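Local structure of quinone oxidoreductase 1 (Escherichia coli, 1QOR) at residues I38-I43 against E312-R317; T45-G50 against S59-E64; T221-L226 against N254-L259. The protein catalyses the one-electron reduction of quinones to semiquinones by NADPH, working as a homodimer of the zinc-containing alcohol dehydrogenase family. All blocks are in the same frame, centred on the assembly; numbering follows the deposited sequence.

Interaction 1 of 3, residues I38-I43 against E312-R317; sequences IGINFI and EILESR. With NDP (NADPH dihydro-nicotinamide-adenine-dinucleotide phosphate), chain D.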
loop_
_atom_site.group_PDB
_atom_site.type_symbol
_atom_site.label_atom_id
_atom_site.label_comp_id
_atom_site.label_asym_id
_atom_site.label_seq_id
_atom_site.Cartn_x
_atom_site.Cartn_y
_atom_site.Cartn_z
ATOM N N ILE A 38 -34.765 1.963 -0.026
ATOM C CA ILE A 38 -33.559 2.794 0.106
ATOM C C ILE A 38 -32.500 2.093 0.980
ATOM O O ILE A 38 -32.788 1.708 2.117
ATOM C CB ILE A 38 -33.941 4.164 0.805
ATOM C CG1 ILE A 38 -35.053 4.872 0.007
ATOM C CG2 ILE A 38 -32.692 5.087 1.000
ATOM C CD1 ILE A 38 -35.689 6.046 0.745
ATOM N N GLY A 39 -31.279 1.977 0.474
ATOM C CA GLY A 39 -30.249 1.330 1.253
ATOM C C GLY A 39 -29.661 2.247 2.304
ATOM O O GLY A 39 -29.683 3.481 2.157
ATOM N N ILE A 40 -29.224 1.659 3.413
ATOM C CA ILE A 40 -28.562 2.390 4.483
ATOM C C ILE A 40 -27.100 1.912 4.406
ATOM O O ILE A 40 -26.819 0.710 4.216
ATOM C CB ILE A 40 -29.165 2.060 5.862
ATOM C CG1 ILE A 40 -30.624 2.565 5.897
ATOM C CG2 ILE A 40 -28.283 2.654 7.013
ATOM C CD1 ILE A 40 -31.395 2.166 7.112
ATOM N N ASN A 41 -26.168 2.838 4.531
ATOM C CA ASN A 41 -24.761 2.472 4.412
ATOM C C ASN A 41 -23.980 3.197 5.478
ATOM O O ASN A 41 -24.323 4.347 5.849
ATOM C CB ASN A 41 -24.248 2.792 3.009
ATOM C CG ASN A 41 -24.780 1.824 1.972
ATOM O OD1 ASN A 41 -24.337 0.683 1.892
ATOM N ND2 ASN A 41 -25.722 2.273 1.157
ATOM N N PHE A 42 -22.918 2.558 5.966
ATOM C CA PHE A 42 -22.165 3.194 7.030
ATOM C C PHE A 42 -21.598 4.557 6.597
ATOM O O PHE A 42 -21.539 5.472 7.406
ATOM C CB PHE A 42 -21.089 2.264 7.608
ATOM C CG PHE A 42 -20.876 2.456 9.086
ATOM C CD1 PHE A 42 -20.077 3.504 9.564
ATOM C CD2 PHE A 42 -21.518 1.634 9.995
ATOM C CE1 PHE A 42 -19.935 3.721 10.916
ATOM C CE2 PHE A 42 -21.390 1.829 11.365
ATOM C CZ PHE A 42 -20.610 2.864 11.838
ATOM N N ILE A 43 -21.222 4.717 5.329
ATOM C CA ILE A 43 -20.722 6.020 4.880
ATOM C C ILE A 43 -21.783 7.136 5.128
ATOM O O ILE A 43 -21.422 8.302 5.356
ATOM C CB ILE A 43 -20.279 5.980 3.394
ATOM C CG1 ILE A 43 -19.607 7.305 2.981
ATOM C CG2 ILE A 43 -21.468 5.631 2.474
ATOM C CD1 ILE A 43 -18.978 7.258 1.572
ATOM N N GLU A 312 -29.166 5.478 14.765
ATOM C CA GLU A 312 -28.797 5.147 16.146
ATOM C C GLU A 312 -28.552 3.635 16.269
ATOM O O GLU A 312 -27.529 3.200 16.827
ATOM C CB GLU A 312 -29.885 5.578 17.131
ATOM C CG GLU A 312 -30.359 6.999 16.912
ATOM C CD GLU A 312 -31.435 7.447 17.892
ATOM O OE1 GLU A 312 -32.084 6.537 18.475
ATOM O OE2 GLU A 312 -31.633 8.692 18.070
ATOM N N ILE A 313 -29.442 2.852 15.655
ATOM C CA ILE A 313 -29.332 1.412 15.713
ATOM C C ILE A 313 -28.086 0.908 14.988
ATOM O O ILE A 313 -27.307 0.123 15.559
ATOM C CB ILE A 313 -30.615 0.744 15.210
ATOM C CG1 ILE A 313 -31.720 1.020 16.229
ATOM C CG2 ILE A 313 -30.433 -0.791 15.071
ATOM C CD1 ILE A 313 -33.075 0.657 15.719
ATOM N N LEU A 314 -27.859 1.398 13.774
ATOM C CA LEU A 314 -26.682 0.991 13.016
ATOM C C LEU A 314 -25.421 1.264 13.798
ATOM O O LEU A 314 -24.601 0.365 13.994
ATOM C CB LEU A 314 -26.618 1.725 11.676
ATOM C CG LEU A 314 -25.386 1.488 10.825
ATOM C CD1 LEU A 314 -25.386 0.047 10.328
ATOM C CD2 LEU A 314 -25.376 2.473 9.642
ATOM N N GLU A 315 -25.312 2.468 14.340
ATOM C CA GLU A 315 -24.112 2.850 15.073
ATOM C C GLU A 315 -23.892 2.109 16.378
ATOM O O GLU A 315 -22.737 2.002 16.847
ATOM C CB GLU A 315 -24.112 4.349 15.343
ATOM C CG GLU A 315 -23.849 5.173 14.108
ATOM C CD GLU A 315 -23.714 6.657 14.410
ATOM O OE1 GLU A 315 -24.054 7.084 15.530
ATOM O OE2 GLU A 315 -23.233 7.404 13.540
ATOM N N SER A 316 -24.980 1.615 16.975
ATOM C CA SER A 316 -24.876 0.909 18.239
ATOM C C SER A 316 -24.312 -0.514 18.066
ATOM O O SER A 316 -24.093 -1.220 19.050
ATOM C CB SER A 316 -26.230 0.856 18.919
ATOM O OG SER A 316 -27.174 0.116 18.141
ATOM N N ARG A 317 -24.087 -0.936 16.823
ATOM C CA ARG A 317 -23.535 -2.260 16.533
ATOM C C ARG A 317 -24.551 -3.389 16.743
ATOM O O ARG A 317 -24.195 -4.578 16.724
ATOM C CB ARG A 317 -22.262 -2.516 17.371
ATOM C CG ARG A 317 -21.218 -1.384 17.255
ATOM C CD ARG A 317 -20.028 -1.570 18.208
ATOM N NE ARG A 317 -19.225 -2.710 17.811
ATOM C CZ ARG A 317 -17.993 -2.962 18.229
ATOM N NH1 ARG A 317 -17.409 -2.148 19.077
ATOM N NH2 ARG A 317 -17.322 -3.997 17.748
HETATM P PA NDP D . -22.048 -2.776 8.914
HETATM O O1A NDP D . -23.456 -3.211 8.730
HETATM O O2A NDP D . -20.963 -3.760 8.659
HETATM O O5B NDP D . -21.856 -2.095 10.293
HETATM C C5B NDP D . -20.597 -1.798 10.837
HETATM C C4B NDP D . -20.171 -2.937 11.714
HETATM O O4B NDP D . -18.806 -2.626 11.957
HETATM C C3B NDP D . -20.816 -3.038 13.103
HETATM O O3B NDP D . -22.068 -3.769 13.006
HETATM C C2B NDP D . -19.687 -3.607 13.949
HETATM O O2B NDP D . -19.814 -5.024 13.960
HETATM C C1B NDP D . -18.363 -3.121 13.212
HETATM N N9A NDP D . -17.734 -2.188 14.160
HETATM C C8A NDP D . -16.577 -2.339 14.806
HETATM N N7A NDP D . -16.370 -1.294 15.616
HETATM C C5A NDP D . -17.421 -0.524 15.441
HETATM C C6A NDP D . -17.656 0.672 16.108
HETATM N N6A NDP D . -16.819 1.177 17.006
HETATM N N1A NDP D . -18.796 1.290 15.799
HETATM C C2A NDP D . -19.684 0.798 14.891
HETATM N N3A NDP D . -19.449 -0.355 14.260
HETATM C C4A NDP D . -18.303 -1.042 14.540
HETATM O O3 NDP D . -21.896 -1.629 7.823
HETATM P PN NDP D . -21.833 -1.567 6.246
HETATM O O1N NDP D . -21.994 -2.926 5.614
HETATM O O2N NDP D . -22.714 -0.431 5.777
HETATM O O5D NDP D . -20.268 -1.079 6.083
HETATM C C5D NDP D . -19.141 -1.775 6.597
HETATM C C4D NDP D . -17.899 -0.959 6.462
HETATM O O4D NDP D . -17.501 -0.874 5.075
HETATM C C3D NDP D . -18.050 0.474 6.958
HETATM O O3D NDP D . -16.875 0.872 7.671
HETATM C C2D NDP D . -18.203 1.247 5.630
HETATM O O2D NDP D . -17.853 2.600 5.772
HETATM C C1D NDP D . -17.250 0.541 4.709
HETATM N N1N NDP D . -17.495 0.490 3.242
HETATM C C2N NDP D . -16.472 0.788 2.377
HETATM C C3N NDP D . -16.719 0.723 1.017
HETATM C C7N NDP D . -15.610 1.007 0.013
HETATM O O7N NDP D . -15.806 0.909 -1.193
HETATM N N7N NDP D . -14.457 1.350 0.548
HETATM C C4N NDP D . -17.959 0.360 0.518
HETATM C C5N NDP D . -18.990 0.056 1.415
HETATM C C6N NDP D . -18.745 0.134 2.776
HETATM P P2B NDP D . -19.256 -5.924 15.245
HETATM O O1X NDP D . -19.322 -7.322 14.768
HETATM O O2X NDP D . -17.883 -5.462 15.486
HETATM O O3X NDP D . -20.191 -5.580 16.334
#

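Interaction 2 of 3, residues T45-G50 against S59-E64; sequences TYIRSG and SGLGTE. With NDP (NADPH dihydro-nicotinamide-adenine-dinucleotide phosphate), chain D.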
loop_
_atom_site.group_PDB
_atom_site.type_symbol
_atom_site.label_atom_id
_atom_site.label_comp_id
_atom_site.label_asym_id
_atom_site.label_seq_id
_atom_site.Cartn_x
_atom_site.Cartn_y
_atom_site.Cartn_z
ATOM N N THR A 45 -23.346 7.701 7.756
ATOM C CA THR A 45 -23.046 8.296 9.055
ATOM C C THR A 45 -21.748 9.188 9.013
ATOM O O THR A 45 -21.585 10.087 9.839
ATOM C CB THR A 45 -22.886 7.214 10.193
ATOM O OG1 THR A 45 -21.702 6.428 9.954
ATOM C CG2 THR A 45 -24.119 6.294 10.299
ATOM N N TYR A 46 -20.805 8.896 8.125
ATOM C CA TYR A 46 -19.580 9.697 8.045
ATOM C C TYR A 46 -19.958 11.126 7.539
ATOM O O TYR A 46 -19.420 12.164 8.013
ATOM C CB TYR A 46 -18.590 9.091 7.050
ATOM C CG TYR A 46 -18.110 7.690 7.347
ATOM C CD1 TYR A 46 -18.099 7.175 8.652
ATOM C CD2 TYR A 46 -17.696 6.848 6.299
ATOM C CE1 TYR A 46 -17.698 5.841 8.898
ATOM C CE2 TYR A 46 -17.292 5.524 6.528
ATOM C CZ TYR A 46 -17.298 5.021 7.824
ATOM O OH TYR A 46 -16.946 3.693 8.023
ATOM N N ILE A 47 -20.844 11.158 6.545
ATOM C CA ILE A 47 -21.315 12.394 5.967
ATOM C C ILE A 47 -22.148 13.201 6.975
ATOM O O ILE A 47 -21.850 14.378 7.241
ATOM C CB ILE A 47 -22.063 12.072 4.668
ATOM C CG1 ILE A 47 -21.044 11.646 3.626
ATOM C CG2 ILE A 47 -22.869 13.254 4.143
ATOM C CD1 ILE A 47 -21.701 11.027 2.476
ATOM N N ARG A 48 -23.099 12.546 7.624
ATOM C CA ARG A 48 -23.936 13.201 8.617
ATOM C C ARG A 48 -23.114 13.772 9.787
ATOM O O ARG A 48 -23.388 14.869 10.259
ATOM C CB ARG A 48 -24.946 12.180 9.160
ATOM C CG ARG A 48 -26.063 12.728 10.037
ATOM C CD ARG A 48 -25.831 12.373 11.466
ATOM N NE ARG A 48 -25.827 10.948 11.639
ATOM C CZ ARG A 48 -25.034 10.228 12.436
ATOM N NH1 ARG A 48 -24.112 10.750 13.216
ATOM N NH2 ARG A 48 -25.147 8.924 12.386
ATOM N N SER A 49 -22.128 13.016 10.276
ATOM C CA SER A 49 -21.321 13.430 11.420
ATOM C C SER A 49 -20.240 14.455 11.059
ATOM O O SER A 49 -19.705 15.118 11.943
ATOM C CB SER A 49 -20.672 12.200 12.107
ATOM O OG SER A 49 -19.586 11.727 11.338
ATOM N N GLY A 50 -19.959 14.614 9.769
ATOM C CA GLY A 50 -18.951 15.556 9.370
ATOM C C GLY A 50 -17.570 14.981 9.085
ATOM O O GLY A 50 -16.671 15.747 8.739
ATOM N N SER A 59 -28.059 19.507 3.438
ATOM C CA SER A 59 -27.750 18.438 2.505
ATOM C C SER A 59 -28.657 17.258 2.690
ATOM O O SER A 59 -29.214 17.047 3.787
ATOM C CB SER A 59 -26.304 17.991 2.708
ATOM O OG SER A 59 -25.950 16.960 1.807
ATOM N N GLY A 60 -28.879 16.549 1.585
ATOM C CA GLY A 60 -29.634 15.309 1.631
ATOM C C GLY A 60 -28.599 14.218 2.003
ATOM O O GLY A 60 -27.414 14.527 2.249
ATOM N N LEU A 61 -29.003 12.949 1.955
ATOM C CA LEU A 61 -28.133 11.832 2.327
ATOM C C LEU A 61 -28.415 10.577 1.477
ATOM O O LEU A 61 -29.472 10.462 0.852
ATOM C CB LEU A 61 -28.418 11.475 3.784
ATOM C CG LEU A 61 -27.368 11.567 4.885
ATOM C CD1 LEU A 61 -27.680 10.571 5.971
ATOM C CD2 LEU A 61 -25.997 11.322 4.317
ATOM N N GLY A 62 -27.478 9.626 1.483
ATOM C CA GLY A 62 -27.684 8.381 0.767
ATOM C C GLY A 62 -27.445 8.446 -0.716
ATOM O O GLY A 62 -27.753 9.457 -1.352
ATOM N N THR A 63 -26.790 7.423 -1.259
ATOM C CA THR A 63 -26.530 7.350 -2.684
ATOM C C THR A 63 -27.058 6.035 -3.263
ATOM O O THR A 63 -26.780 5.748 -4.435
ATOM C CB THR A 63 -25.033 7.379 -3.005
ATOM O OG1 THR A 63 -24.405 6.217 -2.441
ATOM C CG2 THR A 63 -24.404 8.630 -2.453
ATOM N N GLU A 64 -27.816 5.260 -2.470
ATOM C CA GLU A 64 -28.325 3.948 -2.928
ATOM C C GLU A 64 -29.828 3.751 -2.809
ATOM O O GLU A 64 -30.400 3.965 -1.749
ATOM C CB GLU A 64 -27.665 2.816 -2.135
ATOM C CG GLU A 64 -27.986 1.427 -2.671
ATOM C CD GLU A 64 -27.508 0.284 -1.754
ATOM O OE1 GLU A 64 -27.261 0.492 -0.544
ATOM O OE2 GLU A 64 -27.363 -0.846 -2.260
HETATM P PA NDP D . -22.048 -2.776 8.914
HETATM O O1A NDP D . -23.456 -3.211 8.730
HETATM O O2A NDP D . -20.963 -3.760 8.659
HETATM O O5B NDP D . -21.856 -2.095 10.293
HETATM C C5B NDP D . -20.597 -1.798 10.837
HETATM C C4B NDP D . -20.171 -2.937 11.714
HETATM O O4B NDP D . -18.806 -2.626 11.957
HETATM C C3B NDP D . -20.816 -3.038 13.103
HETATM O O3B NDP D . -22.068 -3.769 13.006
HETATM C C2B NDP D . -19.687 -3.607 13.949
HETATM O O2B NDP D . -19.814 -5.024 13.960
HETATM C C1B NDP D . -18.363 -3.121 13.212
HETATM N N9A NDP D . -17.734 -2.188 14.160
HETATM C C8A NDP D . -16.577 -2.339 14.806
HETATM N N7A NDP D . -16.370 -1.294 15.616
HETATM C C5A NDP D . -17.421 -0.524 15.441
HETATM C C6A NDP D . -17.656 0.672 16.108
HETATM N N6A NDP D . -16.819 1.177 17.006
HETATM N N1A NDP D . -18.796 1.290 15.799
HETATM C C2A NDP D . -19.684 0.798 14.891
HETATM N N3A NDP D . -19.449 -0.355 14.260
HETATM C C4A NDP D . -18.303 -1.042 14.540
HETATM O O3 NDP D . -21.896 -1.629 7.823
HETATM P PN NDP D . -21.833 -1.567 6.246
HETATM O O1N NDP D . -21.994 -2.926 5.614
HETATM O O2N NDP D . -22.714 -0.431 5.777
HETATM O O5D NDP D . -20.268 -1.079 6.083
HETATM C C5D NDP D . -19.141 -1.775 6.597
HETATM C C4D NDP D . -17.899 -0.959 6.462
HETATM O O4D NDP D . -17.501 -0.874 5.075
HETATM C C3D NDP D . -18.050 0.474 6.958
HETATM O O3D NDP D . -16.875 0.872 7.671
HETATM C C2D NDP D . -18.203 1.247 5.630
HETATM O O2D NDP D . -17.853 2.600 5.772
HETATM C C1D NDP D . -17.250 0.541 4.709
HETATM N N1N NDP D . -17.495 0.490 3.242
HETATM C C2N NDP D . -16.472 0.788 2.377
HETATM C C3N NDP D . -16.719 0.723 1.017
HETATM C C7N NDP D . -15.610 1.007 0.013
HETATM O O7N NDP D . -15.806 0.909 -1.193
HETATM N N7N NDP D . -14.457 1.350 0.548
HETATM C C4N NDP D . -17.959 0.360 0.518
HETATM C C5N NDP D . -18.990 0.056 1.415
HETATM C C6N NDP D . -18.745 0.134 2.776
HETATM P P2B NDP D . -19.256 -5.924 15.245
HETATM O O1X NDP D . -19.322 -7.322 14.768
HETATM O O2X NDP D . -17.883 -5.462 15.486
HETATM O O3X NDP D . -20.191 -5.580 16.334
#

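Interaction 3 of 3, residues T221-L226 against N254-L259; sequences TWERSL and NQKGSL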
loop_
_atom_site.group_PDB
_atom_site.type_symbol
_atom_site.label_atom_id
_atom_site.label_comp_id
_atom_site.label_asym_id
_atom_site.label_seq_id
_atom_site.Cartn_x
_atom_site.Cartn_y
_atom_site.Cartn_z
ATOM N N THR A 221 -8.556 -1.761 15.008
ATOM C CA THR A 221 -7.890 -2.990 14.600
ATOM C C THR A 221 -6.614 -2.843 13.789
ATOM O O THR A 221 -5.960 -3.843 13.453
ATOM C CB THR A 221 -8.871 -3.868 13.786
ATOM O OG1 THR A 221 -9.511 -3.063 12.766
ATOM C CG2 THR A 221 -9.936 -4.466 14.708
ATOM N N TRP A 222 -6.259 -1.604 13.488
ATOM C CA TRP A 222 -5.089 -1.308 12.683
ATOM C C TRP A 222 -3.833 -2.129 12.998
ATOM O O TRP A 222 -3.286 -2.818 12.137
ATOM C CB TRP A 222 -4.795 0.223 12.748
ATOM C CG TRP A 222 -3.514 0.668 12.007
ATOM C CD1 TRP A 222 -2.377 1.151 12.579
ATOM C CD2 TRP A 222 -3.249 0.594 10.580
ATOM N NE1 TRP A 222 -1.432 1.373 11.613
ATOM C CE2 TRP A 222 -1.933 1.043 10.381
ATOM C CE3 TRP A 222 -4.007 0.203 9.463
ATOM C CZ2 TRP A 222 -1.339 1.113 9.105
ATOM C CZ3 TRP A 222 -3.418 0.284 8.185
ATOM C CH2 TRP A 222 -2.093 0.735 8.022
ATOM N N GLU A 223 -3.346 -2.010 14.215
ATOM C CA GLU A 223 -2.138 -2.704 14.615
ATOM C C GLU A 223 -2.320 -4.243 14.625
ATOM O O GLU A 223 -1.466 -4.984 14.089
ATOM C CB GLU A 223 -1.675 -2.152 15.969
ATOM C CG GLU A 223 -0.317 -1.393 15.910
ATOM C CD GLU A 223 -0.454 0.150 15.867
ATOM O OE1 GLU A 223 -1.580 0.666 16.174
ATOM O OE2 GLU A 223 0.572 0.847 15.542
ATOM N N ARG A 224 -3.445 -4.712 15.171
ATOM C CA ARG A 224 -3.736 -6.151 15.189
ATOM C C ARG A 224 -3.758 -6.750 13.763
ATOM O O ARG A 224 -3.083 -7.757 13.501
ATOM C CB ARG A 224 -5.026 -6.448 15.984
ATOM C CG ARG A 224 -4.786 -6.316 17.489
ATOM C CD ARG A 224 -6.020 -6.488 18.385
ATOM N NE ARG A 224 -7.033 -5.475 18.123
ATOM C CZ ARG A 224 -8.319 -5.589 18.462
ATOM N NH1 ARG A 224 -8.753 -6.667 19.105
ATOM N NH2 ARG A 224 -9.201 -4.682 18.049
ATOM N N SER A 225 -4.367 -6.035 12.809
ATOM C CA SER A 225 -4.426 -6.518 11.445
ATOM C C SER A 225 -3.056 -6.614 10.778
ATOM O O SER A 225 -2.764 -7.601 10.064
ATOM C CB SER A 225 -5.356 -5.659 10.639
ATOM O OG SER A 225 -6.697 -5.855 11.071
ATOM N N LEU A 226 -2.191 -5.611 11.009
ATOM C CA LEU A 226 -0.858 -5.657 10.408
ATOM C C LEU A 226 -0.085 -6.881 10.951
ATOM O O LEU A 226 0.680 -7.533 10.225
ATOM C CB LEU A 226 -0.101 -4.349 10.681
ATOM C CG LEU A 226 -0.721 -3.084 10.032
ATOM C CD1 LEU A 226 0.136 -1.865 10.384
ATOM C CD2 LEU A 226 -0.831 -3.217 8.510
ATOM N N ASN A 254 7.360 -1.303 7.105
ATOM C CA ASN A 254 8.677 -1.910 6.920
ATOM C C ASN A 254 8.871 -2.932 8.059
ATOM O O ASN A 254 9.132 -4.124 7.813
ATOM C CB ASN A 254 9.752 -0.817 6.993
ATOM C CG ASN A 254 11.173 -1.345 6.762
ATOM O OD1 ASN A 254 12.128 -0.563 6.796
ATOM N ND2 ASN A 254 11.321 -2.629 6.480
ATOM N N GLN A 255 8.725 -2.453 9.287
ATOM C CA GLN A 255 8.889 -3.288 10.455
ATOM C C GLN A 255 8.007 -4.518 10.411
ATOM O O GLN A 255 8.462 -5.605 10.675
ATOM C CB GLN A 255 8.525 -2.520 11.689
ATOM C CG GLN A 255 9.434 -1.402 11.994
ATOM C CD GLN A 255 8.817 -0.516 13.058
ATOM O OE1 GLN A 255 8.997 0.723 13.057
ATOM N NE2 GLN A 255 8.022 -1.136 13.950
ATOM N N LYS A 256 6.753 -4.331 10.027
ATOM C CA LYS A 256 5.809 -5.415 9.970
ATOM C C LYS A 256 6.009 -6.384 8.816
ATOM O O LYS A 256 5.203 -7.296 8.657
ATOM C CB LYS A 256 4.388 -4.862 9.995
ATOM C CG LYS A 256 3.713 -4.915 11.370
ATOM C CD LYS A 256 4.406 -4.102 12.411
ATOM C CE LYS A 256 4.054 -4.566 13.837
ATOM N NZ LYS A 256 2.668 -4.176 14.202
ATOM N N GLY A 257 7.063 -6.213 8.017
ATOM C CA GLY A 257 7.308 -7.126 6.907
ATOM C C GLY A 257 7.256 -6.616 5.474
ATOM O O GLY A 257 7.010 -7.424 4.560
ATOM N N SER A 258 7.547 -5.318 5.243
ATOM C CA SER A 258 7.504 -4.734 3.889
ATOM C C SER A 258 6.107 -4.962 3.297
ATOM O O SER A 258 5.947 -5.431 2.176
ATOM C CB SER A 258 8.555 -5.380 2.992
ATOM O OG SER A 258 9.878 -5.100 3.452
ATOM N N LEU A 259 5.098 -4.589 4.074
ATOM C CA LEU A 259 3.711 -4.766 3.706
ATOM C C LEU A 259 3.226 -3.699 2.729
ATOM O O LEU A 259 3.888 -2.660 2.539
ATOM C CB LEU A 259 2.869 -4.658 4.981
ATOM C CG LEU A 259 3.230 -5.589 6.158
ATOM C CD1 LEU A 259 2.338 -5.330 7.375
ATOM C CD2 LEU A 259 3.080 -7.036 5.681
#

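Interaction 1 of 3, residues I38-I43 against E312-R317
Leu314, on the last turn of helix 307-315, packs against Ile40 and Phe42 where strand 37-39 of the GroES-like catalytic domain runs through a short loop into helix 42-49, and NADPH lies along this junction. The apolar contact is made by the isobutyl group: CG of Leu314 sits 4.0 Å from Phe42 CD2, in an oblique approach to the ring, and its CD2 branch meets Ile40 CG2 at 3.9 Å. With CG anti to the backbone N (chi1 175°), Leu314 sends CD2 to both partners, while CD1 turns to the pyrophosphate, 4.1 Å from NDP O1A. Phe42 is thereby held between protein and cofactor, its CD2 also lying 3.7 Å from C5B of the adenosine ribose.

Two residues of these segments, Phe42 and Arg317, hydrogen-bond to NADPH. The backbone N of Phe42 donates to pyrophosphate oxygen O2N at 3.0 Å. Asn41, pointing away from Leu314, is fixed instead by Lys124 and Glu64. Glu315 OE2 forms a salt bridge with NH2 of Arg48 on helix 42-49.

Arg317 follows helix 307-315 and, with positive phi (74°), completes a Schellman motif. Its aliphatic part runs along the adenine, and a bend at chi3 lays one guanidinium face over the base, with N7A 3.4 Å above the plane. The 2'-phosphate, the group that distinguishes NADPH from NADH, lies at the edge of the guanidinium, in its plane: NE bonds only weakly to O3X, whereas Arg317 NH2 reaches NDP O2X at 2.8 Å.

Interaction 2 of 3, residues T45-G50 against S59-E64
Ile47 on helix 42-49 meets Leu61 in the loop that leads to strand 65-72, and the two side chains lie alongside each other, running in opposite senses. Followed outward, Ile47 touches first with its branch point: CB is 4.0 Å from Leu61 CD2. The CG2 methyl comes closer, 3.7 Å from the same Leu61 CD2, because it stands anti to the backbone N, whereas CG1 takes the place beside that N (chi1 -72°). From there the arm runs on to CD1 without approaching Leu61 as closely as CG2 does. Beyond the pair, Ile47 packs on Tyr52 and Leu92, and Leu61 on His311 and Tyr95. The other methyl of Leu61, CD1, lies 4.5 Å from Arg48 CB; the rest of Arg48 leads away to Glu315 and to the carbonyl of Gly11.

One residue before Ile47, Tyr46 turns to NADPH. Its hydroxyl donates to O2D of the nicotinamide ribose at 2.7 Å and stands 2.8 Å from NDP O3D; the OH is further bonded to the backbone N of Asn240. Thr45 O accepts from both N and OG of Ser49, the latter at 3.0 Å, near the C-terminal end of the helix. Gly50 then turns the chain with positive phi (98°) in a Schellman motif, closing the helix that carries one wall of the NADPH cleft in this GroES-like domain.

Interaction 3 of 3, residues T221-L226 against N254-L259
A chi1 of -64° puts CG of Leu226 beside its backbone N and anti to the carbonyl carbon, and Leu259 adopts nearly the same setting at -55°; the two side chains meet at an angle, Leu226 CD2 lying 4.0 Å from Leu259 CD1. That same Leu259 methyl also approaches the backbone O of Leu226. Lys256 bends at chi2 and again at chi4, which carries its chain along helix 222-227: CG rests 3.9 Å from Leu226 CB, and NZ goes on to a salt bridge with Asp227. Glu223 is a looser neighbour, its OE2 5.6 Å from Lys256 NZ.

All this belongs to the Rossmann-type nucleotide-binding domain, where helix 222-227 connects strands 210-215 and 233-237 of the six-stranded parallel sheet and 254-259 leads into 260-262, the last strand of that sheet within this chain. Leu226 also packs on Met235 of the sheet, and its CD1 rests over one face of the Trp222 ring, off-centre, 3.4 Å from the ring plane. Helix 251-255 ends in a Schellman motif at Gly257, with Asn254 O accepting from N of both Gly257 and Ser258. Just beyond, Ser258 OG and Leu259 O bond to Ser265 N and Thr262 OG1 of the second subunit.

From the N terminus, the chain runs from strand 37-39 into helix 42-49, and interaction 2 closes first, a short loop between that helix and the approach to strand 65-72. Interaction 3 follows in series, joining two pieces of the Rossmann-type domain 28 residues apart. Interaction 1 closes last, when helix 307-315 returns to the GroES-like domain, and its 268-residue loop encloses the other two without crossing. Interactions 1 and 2 share helix 42-49, touch through Glu315-Arg48 and Asn41-Glu64, and both border NADPH. Interaction 3 stands apart, its centre about 29 Å from that of interaction 1, at the end of this chain's parallel sheet, where the second subunit packs.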